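Local coordinates for hypothetical protein (Geobacillus stearothermophilus, PDB 1SFS) that is of unknown function but is possibly a bacterial lysozyme that cleaves cell-wall glycans, at residues Asn211-Arg219 and Thr228-Phe238; Pro158-Cys168 and Pro203-Asn211. One frame throughout, in Å; residues are numbered along the deposited sequence.

Contact 1 of 2, residues Asn211-Arg219 and Thr228-Phe238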
ATOM      1  N   ASN A 211      -1.799 -10.734   7.715  1.00  8.47           N
ATOM      2  CA  ASN A 211      -2.378 -10.900   6.391  1.00  8.38           C
ATOM      3  C   ASN A 211      -1.428 -10.239   5.382  1.00  7.83           C
ATOM      4  O   ASN A 211      -1.590  -9.058   5.071  1.00  8.26           O
ATOM      5  CB  ASN A 211      -3.749 -10.250   6.320  1.00  8.69           C
ATOM      6  CG  ASN A 211      -4.725 -10.778   7.310  1.00 11.12           C
ATOM      7  OD1 ASN A 211      -4.952 -11.966   7.358  1.00 13.92           O
ATOM      8  ND2 ASN A 211      -5.262  -9.892   8.154  1.00 12.23           N
ATOM      9  N   VAL A 212      -0.435 -10.954   4.910  1.00  8.40           N
ATOM     10  CA  VAL A 212       0.567 -10.384   4.000  1.00  8.38           C
ATOM     11  C   VAL A 212       0.094 -10.651   2.577  1.00  8.77           C
ATOM     12  O   VAL A 212       0.362 -11.700   1.980  1.00 11.18           O
ATOM     13  CB  VAL A 212       1.988 -10.895   4.259  1.00  9.37           C
ATOM     14  CG1 VAL A 212       2.936 -10.171   3.348  1.00 11.63           C
ATOM     15  CG2 VAL A 212       2.366 -10.753   5.704  1.00 11.98           C
ATOM     16  N   TRP A 213      -0.692  -9.725   2.049  1.00  7.62           N
ATOM     17  CA  TRP A 213      -1.428  -9.898   0.819  1.00  8.07           C
ATOM     18  C   TRP A 213      -0.881  -9.151  -0.360  1.00  7.61           C
ATOM     19  O   TRP A 213      -1.418  -9.273  -1.451  1.00  8.94           O
ATOM     20  CB  TRP A 213      -2.908  -9.536   0.999  1.00  8.93           C
ATOM     21  CG  TRP A 213      -3.667 -10.468   1.896  1.00  9.94           C
ATOM     22  CD1 TRP A 213      -3.245 -11.602   2.505  1.00 11.32           C
ATOM     23  CD2 TRP A 213      -5.049 -10.255   2.258  1.00 12.77           C
ATOM     24  NE1 TRP A 213      -4.316 -12.140   3.237  1.00 14.77           N
ATOM     25  CE2 TRP A 213      -5.406 -11.327   3.101  1.00 15.15           C
ATOM     26  CE3 TRP A 213      -5.977  -9.255   1.934  1.00 14.49           C
ATOM     27  CZ2 TRP A 213      -6.681 -11.423   3.637  1.00 18.62           C
ATOM     28  CZ3 TRP A 213      -7.257  -9.356   2.470  1.00 17.47           C
ATOM     29  CH2 TRP A 213      -7.538 -10.418   3.280  1.00 20.38           C
ATOM     30  N   VAL A 214       0.150  -8.353  -0.188  1.00  7.33           N
ATOM     31  CA  VAL A 214       0.807  -7.644  -1.275  1.00  7.72           C
ATOM     32  C   VAL A 214       2.301  -7.752  -1.076  1.00  6.91           C
ATOM     33  O   VAL A 214       2.770  -7.726   0.063  1.00  7.71           O
ATOM     34  CB  VAL A 214       0.388  -6.161  -1.406  1.00  8.43           C
ATOM     35  CG1 VAL A 214       0.499  -5.708  -2.854  1.00  9.82           C
ATOM     36  CG2 VAL A 214      -0.990  -5.888  -0.822  1.00 11.58           C
ATOM     37  N   TRP A 215       3.066  -7.796  -2.163  1.00  7.46           N
ATOM     38  CA  TRP A 215       4.501  -7.925  -2.127  1.00  7.50           C
ATOM     39  C   TRP A 215       5.103  -7.029  -3.217  1.00  7.72           C
ATOM     40  O   TRP A 215       4.871  -7.293  -4.417  1.00  8.27           O
ATOM     41  CB  TRP A 215       4.902  -9.378  -2.381  1.00  8.25           C
ATOM     42  CG  TRP A 215       6.367  -9.612  -2.406  1.00  8.29           C
ATOM     43  CD1 TRP A 215       7.357  -8.956  -1.755  1.00  8.59           C
ATOM     44  CD2 TRP A 215       7.045 -10.625  -3.164  1.00  8.48           C
ATOM     45  NE1 TRP A 215       8.572  -9.485  -2.052  1.00  9.38           N
ATOM     46  CE2 TRP A 215       8.408 -10.514  -2.930  1.00  8.86           C
ATOM     47  CE3 TRP A 215       6.590 -11.608  -4.052  1.00  9.27           C
ATOM     48  CZ2 TRP A 215       9.346 -11.355  -3.535  1.00 10.36           C
ATOM     49  CZ3 TRP A 215       7.510 -12.445  -4.663  1.00 11.35           C
ATOM     50  CH2 TRP A 215       8.863 -12.308  -4.397  1.00 10.98           C
ATOM     51  N   GLN A 216       5.874  -6.038  -2.850  1.00  7.85           N
ATOM     52  CA  GLN A 216       6.641  -5.229  -3.807  1.00  8.30           C
ATOM     53  C   GLN A 216       7.957  -5.983  -4.044  1.00  8.57           C
ATOM     54  O   GLN A 216       8.861  -5.916  -3.216  1.00 11.23           O
ATOM     55  CB  GLN A 216       6.853  -3.833  -3.312  1.00  8.40           C
ATOM     56  CG  GLN A 216       7.365  -2.905  -4.409  1.00  9.63           C
ATOM     57  CD  GLN A 216       7.633  -1.556  -3.829  1.00 11.86           C
ATOM     58  OE1 GLN A 216       8.537  -1.451  -2.978  1.00 13.63           O
ATOM     59  NE2 GLN A 216       6.863  -0.564  -4.227  1.00 15.91           N
ATOM     60  N   TYR A 217       8.039  -6.706  -5.153  1.00  9.15           N
ATOM     61  CA  TYR A 217       9.210  -7.517  -5.402  1.00  9.75           C
ATOM     62  C   TYR A 217      10.296  -6.822  -6.203  1.00  9.97           C
ATOM     63  O   TYR A 217      11.415  -7.338  -6.305  1.00 10.96           O
ATOM     64  CB  TYR A 217       8.807  -8.847  -6.053  1.00 10.03           C
ATOM     65  CG  TYR A 217       8.362  -8.750  -7.467  1.00  9.29           C
ATOM     66  CD1 TYR A 217       9.255  -8.866  -8.506  1.00  9.97           C
ATOM     67  CD2 TYR A 217       7.032  -8.631  -7.836  1.00  9.18           C
ATOM     68  CE1 TYR A 217       8.855  -8.801  -9.829  1.00 10.28           C
ATOM     69  CE2 TYR A 217       6.609  -8.563  -9.140  1.00  9.26           C
ATOM     70  CZ  TYR A 217       7.529  -8.661 -10.163  1.00  9.54           C
ATOM     71  OH  TYR A 217       7.103  -8.599 -11.458  1.00 11.06           O
ATOM     72  N   GLY A 218       9.989  -5.643  -6.752  1.00 10.12           N
ATOM     73  CA  GLY A 218      10.985  -4.881  -7.441  1.00 11.61           C
ATOM     74  C   GLY A 218      10.642  -3.410  -7.473  1.00 10.66           C
ATOM     75  O   GLY A 218       9.455  -3.047  -7.501  1.00 10.61           O
ATOM     76  N   ARG A 219      11.654  -2.554  -7.487  1.00 12.88           N
ATOM     77  CA  ARG A 219      11.478  -1.118  -7.606  1.00 13.38           C
ATOM     78  C   ARG A 219      12.143  -0.630  -8.881  1.00 13.76           C
ATOM     79  O   ARG A 219      13.199  -1.155  -9.295  1.00 16.44           O
ATOM     80  CB  ARG A 219      12.054  -0.362  -6.384  1.00 14.78           C
ATOM     81  CG  ARG A 219      11.270  -0.588  -5.122  1.00 15.52           C
ATOM     82  CD  ARG A 219      11.920   0.187  -3.974  1.00 17.76           C
ATOM     83  NE  ARG A 219      11.142   0.060  -2.765  1.00 19.28           N
ATOM     84  CZ  ARG A 219      11.591   0.529  -1.589  1.00 26.33           C
ATOM     85  NH1 ARG A 219      12.754   1.127  -1.382  1.00 41.53           N
ATOM     86  NH2 ARG A 219      10.777   0.363  -0.564  1.00 44.17           N
ATOM     87  N   THR A 228       7.041  -3.018  -9.274  1.00  9.00           N
ATOM     88  CA  THR A 228       6.277  -4.196  -9.582  1.00  8.20           C
ATOM     89  C   THR A 228       5.914  -4.979  -8.325  1.00  7.86           C
ATOM     90  O   THR A 228       6.701  -5.154  -7.408  1.00  9.03           O
ATOM     91  CB  THR A 228       6.994  -5.114 -10.593  1.00  9.49           C
ATOM     92  OG1 THR A 228       8.284  -5.489 -10.092  1.00 10.54           O
ATOM     93  CG2 THR A 228       7.191  -4.402 -11.935  1.00 11.16           C
ATOM     94  N   ASN A 229       4.658  -5.471  -8.341  1.00  7.76           N
ATOM     95  CA  ASN A 229       4.053  -6.114  -7.169  1.00  7.52           C
ATOM     96  C   ASN A 229       3.352  -7.393  -7.573  1.00  7.71           C
ATOM     97  O   ASN A 229       2.898  -7.562  -8.713  1.00  8.43           O
ATOM     98  CB  ASN A 229       3.008  -5.202  -6.543  1.00  7.48           C
ATOM     99  CG  ASN A 229       3.590  -3.908  -6.058  1.00  7.77           C
ATOM    100  OD1 ASN A 229       4.207  -3.840  -5.022  1.00  8.31           O
ATOM    101  ND2 ASN A 229       3.355  -2.838  -6.820  1.00 12.15           N
ATOM    102  N   LEU A 230       3.185  -8.266  -6.587  1.00  7.82           N
ATOM    103  CA  LEU A 230       2.315  -9.410  -6.633  1.00  8.14           C
ATOM    104  C   LEU A 230       1.349  -9.353  -5.455  1.00  8.05           C
ATOM    105  O   LEU A 230       1.693  -8.794  -4.403  1.00  9.38           O
ATOM    106  CB  LEU A 230       3.069 -10.721  -6.613  1.00  8.94           C
ATOM    107  CG  LEU A 230       3.884 -11.028  -7.879  1.00  9.92           C
ATOM    108  CD1 LEU A 230       4.949 -12.063  -7.570  1.00 13.43           C
ATOM    109  CD2 LEU A 230       2.963 -11.490  -8.970  1.00 11.82           C
ATOM    110  N   ALA A 231       0.200  -9.959  -5.584  1.00  8.88           N
ATOM    111  CA  ALA A 231      -0.810  -9.954  -4.511  1.00  9.44           C
ATOM    112  C   ALA A 231      -1.478 -11.289  -4.370  1.00  9.89           C
ATOM    113  O   ALA A 231      -1.640 -12.044  -5.330  1.00 11.91           O
ATOM    114  CB  ALA A 231      -1.860  -8.889  -4.749  1.00 10.42           C
ATOM    115  N   ASP A 232      -1.962 -11.539  -3.162  1.00  9.76           N
ATOM    116  CA  ASP A 232      -2.937 -12.550  -2.877  1.00 11.28           C
ATOM    117  C   ASP A 232      -4.283 -12.069  -3.425  1.00 12.43           C
ATOM    118  O   ASP A 232      -4.648 -10.904  -3.257  1.00 12.81           O
ATOM    119  CB  ASP A 232      -2.998 -12.721  -1.360  1.00 13.02           C
ATOM    120  CG  ASP A 232      -3.877 -13.860  -0.841  1.00 15.86           C
ATOM    121  OD1 ASP A 232      -5.089 -13.795  -1.075  1.00 18.39           O
ATOM    122  OD2 ASP A 232      -3.346 -14.765  -0.207  1.00 20.71           O
ATOM    123  N   ARG A 233      -5.037 -12.941  -4.110  0.72 14.87           N
ATOM    124  CA  ARG A 233      -6.292 -12.481  -4.757  0.72 17.68           C
ATOM    125  C   ARG A 233      -7.299 -11.922  -3.772  0.72 16.49           C
ATOM    126  O   ARG A 233      -8.184 -11.136  -4.135  0.72 19.63           O
ATOM    127  CB  ARG A 233      -6.877 -13.627  -5.598  0.72 22.30           C
ATOM    128  CG  ARG A 233      -7.796 -13.170  -6.723  0.72 31.76           C
ATOM    129  CD  ARG A 233      -8.292 -14.277  -7.652  0.72 37.92           C
ATOM    130  NE  ARG A 233      -7.886 -14.065  -9.052  0.72 41.86           N
ATOM    131  CZ  ARG A 233      -7.164 -14.872  -9.823  0.72 40.67           C
ATOM    132  NH1 ARG A 233      -6.676 -16.053  -9.444  0.72 50.46           N
ATOM    133  NH2 ARG A 233      -6.880 -14.511 -11.064  0.72 39.94           N
ATOM    134  N   ARG A 234      -7.202 -12.293  -2.346  0.69 15.78           N
ATOM    135  CA  ARG A 234      -8.104 -11.675  -1.388  0.69 15.27           C
ATOM    136  C   ARG A 234      -7.995 -10.163  -1.402  0.69 15.08           C
ATOM    137  O   ARG A 234      -8.939  -9.437  -1.048  0.69 20.17           O
ATOM    138  CB  ARG A 234      -7.868 -12.258   0.039  0.69 16.39           C
ATOM    139  CG  ARG A 234      -8.388 -13.693   0.166  0.69 17.83           C
ATOM    140  CD  ARG A 234      -7.951 -14.301   1.490  0.69 19.71           C
ATOM    141  NE  ARG A 234      -6.532 -14.614   1.460  0.69 17.69           N
ATOM    142  CZ  ARG A 234      -5.870 -15.317   2.349  0.69 20.12           C
ATOM    143  NH1 ARG A 234      -6.503 -15.829   3.408  0.69 24.30           N
ATOM    144  NH2 ARG A 234      -4.578 -15.566   2.267  0.69 20.93           N
ATOM    145  N   LEU A 235      -6.835  -9.639  -1.845  1.00 12.84           N
ATOM    146  CA  LEU A 235      -6.672  -8.190  -1.846  1.00 12.80           C
ATOM    147  C   LEU A 235      -7.739  -7.507  -2.654  1.00 11.92           C
ATOM    148  O   LEU A 235      -8.193  -6.398  -2.319  1.00 11.69           O
ATOM    149  CB  LEU A 235      -5.297  -7.860  -2.380  1.00 11.85           C
ATOM    150  CG  LEU A 235      -4.950  -6.377  -2.432  1.00 13.05           C
ATOM    151  CD1 LEU A 235      -4.727  -5.824  -1.041  1.00 16.21           C
ATOM    152  CD2 LEU A 235      -3.712  -6.153  -3.319  1.00 13.62           C
ATOM    153  N   LEU A 236      -8.114  -8.091  -3.789  1.00 13.75           N
ATOM    154  CA  LEU A 236      -8.829  -7.302  -4.798  1.00 13.58           C
ATOM    155  C   LEU A 236     -10.179  -6.837  -4.355  1.00 12.78           C
ATOM    156  O   LEU A 236     -10.598  -5.747  -4.727  1.00 13.47           O
ATOM    157  CB  LEU A 236      -8.908  -8.111  -6.081  1.00 17.43           C
ATOM    158  CG  LEU A 236      -7.613  -8.426  -6.822  1.00 21.28           C
ATOM    159  CD1 LEU A 236      -7.903  -9.267  -8.057  1.00 26.89           C
ATOM    160  CD2 LEU A 236      -6.853  -7.129  -7.092  1.00 24.70           C
ATOM    161  N   ASP A 237     -10.861  -7.602  -3.533  0.58 13.89           N
ATOM    162  CA  ASP A 237     -12.172  -7.193  -3.017  0.58 14.23           C
ATOM    163  C   ASP A 237     -12.106  -6.016  -2.082  0.58 13.32           C
ATOM    164  O   ASP A 237     -13.154  -5.454  -1.769  0.58 16.75           O
ATOM    165  CB  ASP A 237     -12.832  -8.372  -2.280  0.58 19.61           C
ATOM    166  CG  ASP A 237     -13.547  -9.242  -3.300  0.58 23.66           C
ATOM    167  OD1 ASP A 237     -13.576  -8.886  -4.484  0.58 28.34           O
ATOM    168  OD2 ASP A 237     -14.055 -10.287  -2.855  0.58 28.73           O
ATOM    169  N   PHE A 238     -10.911  -5.638  -1.645  1.00 10.11           N
ATOM    170  CA  PHE A 238     -10.704  -4.485  -0.791  1.00 10.34           C
ATOM    171  C   PHE A 238     -10.092  -3.317  -1.523  1.00  9.65           C
ATOM    172  O   PHE A 238      -9.692  -2.344  -0.881  1.00 10.27           O
ATOM    173  CB  PHE A 238      -9.903  -4.910   0.445  1.00 11.08           C
ATOM    174  CG  PHE A 238     -10.677  -5.885   1.294  1.00 11.64           C
ATOM    175  CD1 PHE A 238     -10.476  -7.238   1.155  1.00 13.26           C
ATOM    176  CD2 PHE A 238     -11.631  -5.443   2.176  1.00 14.01           C
ATOM    177  CE1 PHE A 238     -11.204  -8.129   1.913  1.00 16.15           C
ATOM    178  CE2 PHE A 238     -12.353  -6.305   2.948  1.00 15.97           C
ATOM    179  CZ  PHE A 238     -12.142  -7.652   2.793  1.00 17.23           C
TER
HETATM  180  O   HOH W   1      -0.761 -14.631   1.589  0.50 28.86           O
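W215 and L230 form a hydrogen-bonded pair in the antiparallel hairpin of strands 211-218 and 227-231, the last two strands of the sheet in this glycoside hydrolase-like domain. L230 N meets W215 O in the carbonyl plane at 2.9 Å. The ladder is buried and tightly packed, and Y217 and G218 both face T228 in a classic beta bulge. T228 OG1 sits over one face of the Y217 ring, 3.3 Å from Y217 CZ, and the ring reaches it with CG turned between its own backbone N and carbonyl carbon (chi1 72°). The hydroxyl of Y217 is hydrogen-bonded to T193 and W30.

The buried W213 ring belongs to this packed part, with N211 CB on one face, R234 CB on the other and F238 CD1 near its edge. In one of two R234 conformers, CB makes a CH-pi contact 3.7 Å from the centroid of the six-membered ring. With a serine in place of W213, the R234 chain would probably lose the ring face it lies on and a gap would open beside L235.

The solvent side holds D232 and the exposed R234. A water bridges V212 O and D232 OD2. In the same conformer R234 forms a side-on salt bridge from above the carboxylate plane, NE to D232 OD1 and NH2 to D232 OD2.

Contact 2 of 2, residues Pro158-Cys168 and Pro203-Asn211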
ATOM      1  N   PRO A 158       9.241  -5.811   6.615  0.54 11.57           N
ATOM      2  CA  PRO A 158       9.339  -6.644   7.798  0.54 11.89           C
ATOM      3  C   PRO A 158      10.751  -7.149   8.121  0.54 13.05           C
ATOM      4  O   PRO A 158      10.788  -7.867   9.146  0.54 16.45           O
ATOM      5  CB  PRO A 158       8.468  -7.878   7.469  0.54 14.03           C
ATOM      6  CG  PRO A 158       7.570  -7.434   6.354  0.54 13.12           C
ATOM      7  CD  PRO A 158       8.409  -6.449   5.585  0.54 11.28           C
ATOM      8  N   THR A 159      11.790  -6.820   7.398  1.00 13.25           N
ATOM      9  CA  THR A 159      13.137  -7.311   7.577  1.00 15.85           C
ATOM     10  C   THR A 159      14.120  -6.229   7.927  1.00 16.45           C
ATOM     11  O   THR A 159      15.283  -6.556   8.199  1.00 21.46           O
ATOM     12  CB  THR A 159      13.649  -8.041   6.322  1.00 17.63           C
ATOM     13  OG1 THR A 159      13.967  -7.074   5.299  1.00 20.75           O
ATOM     14  CG2 THR A 159      12.640  -9.041   5.805  1.00 19.89           C
ATOM     15  N   LYS A 160      13.779  -4.964   7.935  0.52 14.86           N
ATOM     16  CA  LYS A 160      14.740  -3.902   8.195  0.52 15.69           C
ATOM     17  C   LYS A 160      13.988  -2.805   8.923  0.52 14.65           C
ATOM     18  O   LYS A 160      12.886  -2.474   8.478  0.52 11.62           O
ATOM     19  CB  LYS A 160      15.378  -3.386   6.906  0.52 17.69           C
ATOM     20  CG  LYS A 160      16.226  -2.131   7.117  0.52 20.82           C
ATOM     21  CD  LYS A 160      17.220  -1.966   5.961  0.52 25.71           C
ATOM     22  CE  LYS A 160      17.924  -0.612   6.061  0.52 28.57           C
ATOM     23  NZ  LYS A 160      18.578  -0.394   7.390  0.52 35.14           N
ATOM     24  N   GLY A 161      14.543  -2.309   9.989  1.00 15.43           N
ATOM     25  CA  GLY A 161      13.948  -1.250  10.780  1.00 14.51           C
ATOM     26  C   GLY A 161      12.935  -1.768  11.748  1.00 11.73           C
ATOM     27  O   GLY A 161      12.747  -2.983  11.920  1.00 13.72           O
ATOM     28  N   ASP A 162      12.265  -0.850  12.388  1.00 11.67           N
ATOM     29  CA  ASP A 162      11.424  -1.056  13.543  1.00 13.32           C
ATOM     30  C   ASP A 162      10.077  -1.722  13.262  1.00 10.12           C
ATOM     31  O   ASP A 162       9.387  -2.070  14.242  1.00 11.24           O
ATOM     32  CB  ASP A 162      11.190   0.332  14.189  1.00 17.76           C
ATOM     33  CG  ASP A 162      12.189   1.146  14.959  1.00 22.33           C
ATOM     34  OD1 ASP A 162      11.957   2.415  15.292  1.00 22.23           O
ATOM     35  OD2 ASP A 162      13.206   0.516  15.295  1.00 25.94           O
ATOM     36  N   PHE A 163       9.640  -1.803  12.032  1.00  9.54           N
ATOM     37  CA  PHE A 163       8.254  -2.202  11.777  1.00  8.98           C
ATOM     38  C   PHE A 163       7.891  -3.542  12.389  1.00  8.70           C
ATOM     39  O   PHE A 163       6.831  -3.668  13.028  1.00  9.42           O
ATOM     40  CB  PHE A 163       7.930  -2.194  10.294  1.00  8.90           C
ATOM     41  CG  PHE A 163       6.551  -2.740  10.022  1.00  8.48           C
ATOM     42  CD1 PHE A 163       5.446  -1.932  10.215  1.00  8.50           C
ATOM     43  CD2 PHE A 163       6.369  -4.038   9.607  1.00  9.98           C
ATOM     44  CE1 PHE A 163       4.158  -2.449  10.002  1.00  9.13           C
ATOM     45  CE2 PHE A 163       5.096  -4.543   9.433  1.00  9.76           C
ATOM     46  CZ  PHE A 163       3.980  -3.761   9.603  1.00  9.30           C
ATOM     47  N   ALA A 164       8.663  -4.576  12.126  1.00  9.34           N
ATOM     48  CA  ALA A 164       8.191  -5.916  12.497  1.00  9.83           C
ATOM     49  C   ALA A 164       7.969  -6.039  14.019  1.00  9.86           C
ATOM     50  O   ALA A 164       6.948  -6.604  14.420  1.00 10.33           O
ATOM     51  CB  ALA A 164       9.169  -6.964  12.000  1.00 12.65           C
ATOM     52  N   ALA A 165       8.890  -5.548  14.814  1.00 10.14           N
ATOM     53  CA  ALA A 165       8.720  -5.639  16.261  1.00 10.50           C
ATOM     54  C   ALA A 165       7.545  -4.804  16.712  1.00  9.32           C
ATOM     55  O   ALA A 165       6.804  -5.206  17.633  1.00 10.20           O
ATOM     56  CB  ALA A 165      10.017  -5.286  16.990  1.00 13.47           C
ATOM     57  N   ALA A 166       7.374  -3.596  16.158  1.00  8.76           N
ATOM     58  CA  ALA A 166       6.259  -2.744  16.516  1.00  8.62           C
ATOM     59  C   ALA A 166       4.922  -3.402  16.204  1.00  7.49           C
ATOM     60  O   ALA A 166       3.982  -3.360  16.988  1.00  7.74           O
ATOM     61  CB  ALA A 166       6.395  -1.397  15.803  1.00 10.02           C
ATOM     62  N   TYR A 167       4.839  -3.999  15.004  1.00  7.28           N
ATOM     63  CA  TYR A 167       3.659  -4.684  14.586  1.00  6.72           C
ATOM     64  C   TYR A 167       3.347  -5.844  15.502  1.00  6.83           C
ATOM     65  O   TYR A 167       2.215  -6.033  15.941  1.00  7.15           O
ATOM     66  CB  TYR A 167       3.817  -5.146  13.089  1.00  7.56           C
ATOM     67  CG  TYR A 167       2.672  -6.002  12.649  1.00  7.24           C
ATOM     68  CD1 TYR A 167       1.447  -5.455  12.241  1.00  7.34           C
ATOM     69  CD2 TYR A 167       2.796  -7.384  12.681  1.00  7.16           C
ATOM     70  CE1 TYR A 167       0.402  -6.292  11.867  1.00  7.39           C
ATOM     71  CE2 TYR A 167       1.742  -8.200  12.346  1.00  7.58           C
ATOM     72  CZ  TYR A 167       0.551  -7.655  11.927  1.00  7.53           C
ATOM     73  OH  TYR A 167      -0.536  -8.449  11.611  1.00  8.22           O
ATOM     74  N   CYS A 168       4.356  -6.676  15.800  1.00  7.05           N
ATOM     75  CA  CYS A 168       4.093  -7.864  16.642  1.00  7.27           C
ATOM     76  C   CYS A 168       3.714  -7.439  18.062  1.00  7.02           C
ATOM     77  O   CYS A 168       2.840  -8.097  18.661  1.00  7.68           O
ATOM     78  CB  CYS A 168       5.215  -8.832  16.594  1.00  9.26           C
ATOM     79  SG  CYS A 168       5.382  -9.634  14.942  1.00 13.27           S
ATOM     80  N   PRO A 203       6.491 -13.098  -0.211  1.00  9.94           N
ATOM     81  CA  PRO A 203       6.944 -11.937   0.589  1.00  9.99           C
ATOM     82  C   PRO A 203       7.497 -12.361   1.939  1.00 10.52           C
ATOM     83  O   PRO A 203       7.040 -13.356   2.538  1.00 12.56           O
ATOM     84  CB  PRO A 203       5.658 -11.171   0.816  1.00  9.77           C
ATOM     85  CG  PRO A 203       4.575 -12.148   0.714  1.00 11.43           C
ATOM     86  CD  PRO A 203       5.052 -13.115  -0.357  1.00 10.89           C
ATOM     87  N   ALA A 204       8.422 -11.543   2.431  1.00 10.75           N
ATOM     88  CA  ALA A 204       8.807 -11.614   3.870  1.00 12.12           C
ATOM     89  C   ALA A 204       7.616 -11.166   4.718  1.00  9.76           C
ATOM     90  O   ALA A 204       6.884 -10.258   4.365  1.00 11.15           O
ATOM     91  CB  ALA A 204       9.975 -10.703   4.126  1.00 15.56           C
ATOM     92  N   ALA A 205       7.498 -11.767   5.874  1.00 11.54           N
ATOM     93  CA  ALA A 205       6.427 -11.469   6.810  1.00 10.57           C
ATOM     94  C   ALA A 205       6.997 -11.169   8.182  1.00 10.43           C
ATOM     95  O   ALA A 205       8.047 -11.656   8.531  1.00 12.06           O
ATOM     96  CB  ALA A 205       5.540 -12.684   6.913  1.00 14.11           C
ATOM     97  N   PRO A 206       6.269 -10.416   9.007  1.00 10.77           N
ATOM     98  CA  PRO A 206       6.694 -10.297  10.410  1.00 10.52           C
ATOM     99  C   PRO A 206       6.543 -11.616  11.103  1.00 10.22           C
ATOM    100  O   PRO A 206       5.824 -12.498  10.647  1.00 11.39           O
ATOM    101  CB  PRO A 206       5.724  -9.293  10.969  1.00 11.40           C
ATOM    102  CG  PRO A 206       4.507  -9.453  10.144  1.00 14.75           C
ATOM    103  CD  PRO A 206       4.992  -9.739   8.751  1.00 11.34           C
ATOM    104  N   PRO A 207       7.205 -11.800  12.257  1.00 10.92           N
ATOM    105  CA  PRO A 207       7.207 -13.106  12.934  1.00 12.44           C
ATOM    106  C   PRO A 207       6.005 -13.325  13.817  1.00 12.24           C
ATOM    107  O   PRO A 207       6.180 -13.898  14.891  1.00 14.39           O
ATOM    108  CB  PRO A 207       8.514 -13.058  13.689  1.00 16.52           C
ATOM    109  CG  PRO A 207       8.700 -11.649  14.039  1.00 15.43           C
ATOM    110  CD  PRO A 207       8.178 -10.877  12.870  1.00 12.04           C
ATOM    111  N   CYS A 208       4.853 -12.894  13.435  1.00 10.92           N
ATOM    112  CA  CYS A 208       3.598 -13.104  14.153  1.00 10.75           C
ATOM    113  C   CYS A 208       2.457 -13.090  13.137  1.00 10.27           C
ATOM    114  O   CYS A 208       2.667 -12.846  11.945  1.00 12.05           O
ATOM    115  CB  CYS A 208       3.440 -12.072  15.228  1.00 11.65           C
ATOM    116  SG  CYS A 208       3.338 -10.385  14.584  1.00 12.81           S
ATOM    117  N   SER A 209       1.217 -13.276  13.604  0.71 10.94           N
ATOM    118  CA  SER A 209       0.054 -13.356  12.744  0.71 10.53           C
ATOM    119  C   SER A 209      -0.091 -12.117  11.876  0.71  9.18           C
ATOM    120  O   SER A 209      -0.079 -10.987  12.385  0.71  8.99           O
ATOM    121  CB  SER A 209      -1.211 -13.415  13.628  0.71 13.37           C
ATOM    122  OG  SER A 209      -2.362 -13.593  12.804  0.71 17.83           O
ATOM    123  N   ALA A 210      -0.297 -12.333  10.578  1.00  9.84           N
ATOM    124  CA  ALA A 210      -0.497 -11.235   9.658  1.00  8.98           C
ATOM    125  C   ALA A 210      -1.185 -11.715   8.389  1.00  9.74           C
ATOM    126  O   ALA A 210      -1.132 -12.857   8.016  1.00 12.83           O
ATOM    127  CB  ALA A 210       0.809 -10.620   9.290  1.00 10.39           C
ATOM    128  N   ASN A 211      -1.799 -10.734   7.715  1.00  8.47           N
ATOM    129  CA  ASN A 211      -2.378 -10.900   6.391  1.00  8.38           C
ATOM    130  C   ASN A 211      -1.428 -10.239   5.382  1.00  7.83           C
ATOM    131  O   ASN A 211      -1.590  -9.058   5.071  1.00  8.26           O
ATOM    132  CB  ASN A 211      -3.749 -10.250   6.320  1.00  8.69           C
ATOM    133  CG  ASN A 211      -4.725 -10.778   7.310  1.00 11.12           C
ATOM    134  OD1 ASN A 211      -4.952 -11.966   7.358  1.00 13.92           O
ATOM    135  ND2 ASN A 211      -5.262  -9.892   8.154  1.00 12.23           N
TER
HETATM  136  O   HOH W   2      10.357 -10.123  10.314  0.50 22.45           O
HETATM  137  O   HOH W   3      -1.645  -8.160   8.985  1.00 10.03           O
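C168 and C208 are joined by a disulfide that ties helix 163-173 to the irregular segment 203-211, which leads into strand 211-218 of the glycoside hydrolase-like domain. The S-S torsion is -93°, close to a right angle, and the bridge closes one end of an interface built largely from prolines and alanines.

The main bump is the ring of P206. It enters a hollow bounded by P158, A164, Y167 and C168: its CD faces P158 CB, its CB lies near A164 CB and C168 SG, and P206 CG rests 3.7 Å from Y167 CD2. Both P206 and Y167 also touch I183 of strand 182-185. The next proline continues the row on the more exposed side, where P207 CD touches both A164 CB and C168 SG, 3.7 Å from the sulfur. The small A164 side chain probably lets both proline rings come up to the helix.

At the far end the shapes are reversed. Here P158 is the bump; in one of its two conformers its CB lies against the peptide link between A205 and P206 and its CG is 3.5 Å from A204 O. Beyond it, T159 CG2 meets A204 CB at 3.6 Å, methyl against methyl, and a water joins P158 O to A205 O.

Y167 spans the other flank. With CG anti to the backbone N (chi1 174°), its ring extends from the helix past P206 and the disulfide, with C208 SG placed obliquely 4.6 Å from the ring centroid. The phenol then passes beside A210 CB, and its oxygen accepts a hydrogen bond from a water that in turn accepts from N211 N. Y167 OH donates to S209 O at 2.7 Å, in the carbonyl plane and on a lone pair.

From the N terminus, the chain first reaches 158-168, just after strand 151-156. It then runs through the rest of helix 163-173, helix 176-180 and strand 182-185 before contact 2 closes this excursion of 34 residues at 203-211. Contact 1 follows in series, neither nested nor crossed: strand 211-218 turns back through eight residues and pairs with the last strand. N211 belongs to both contacts, whose centres are about 16 Å apart. Between them P203 packs on V212 and W215, and A205 on V212. Contact 2 thus holds a helix and the connecting loop together, while contact 1 joins the last two strands of the sheet and the C-terminal turn.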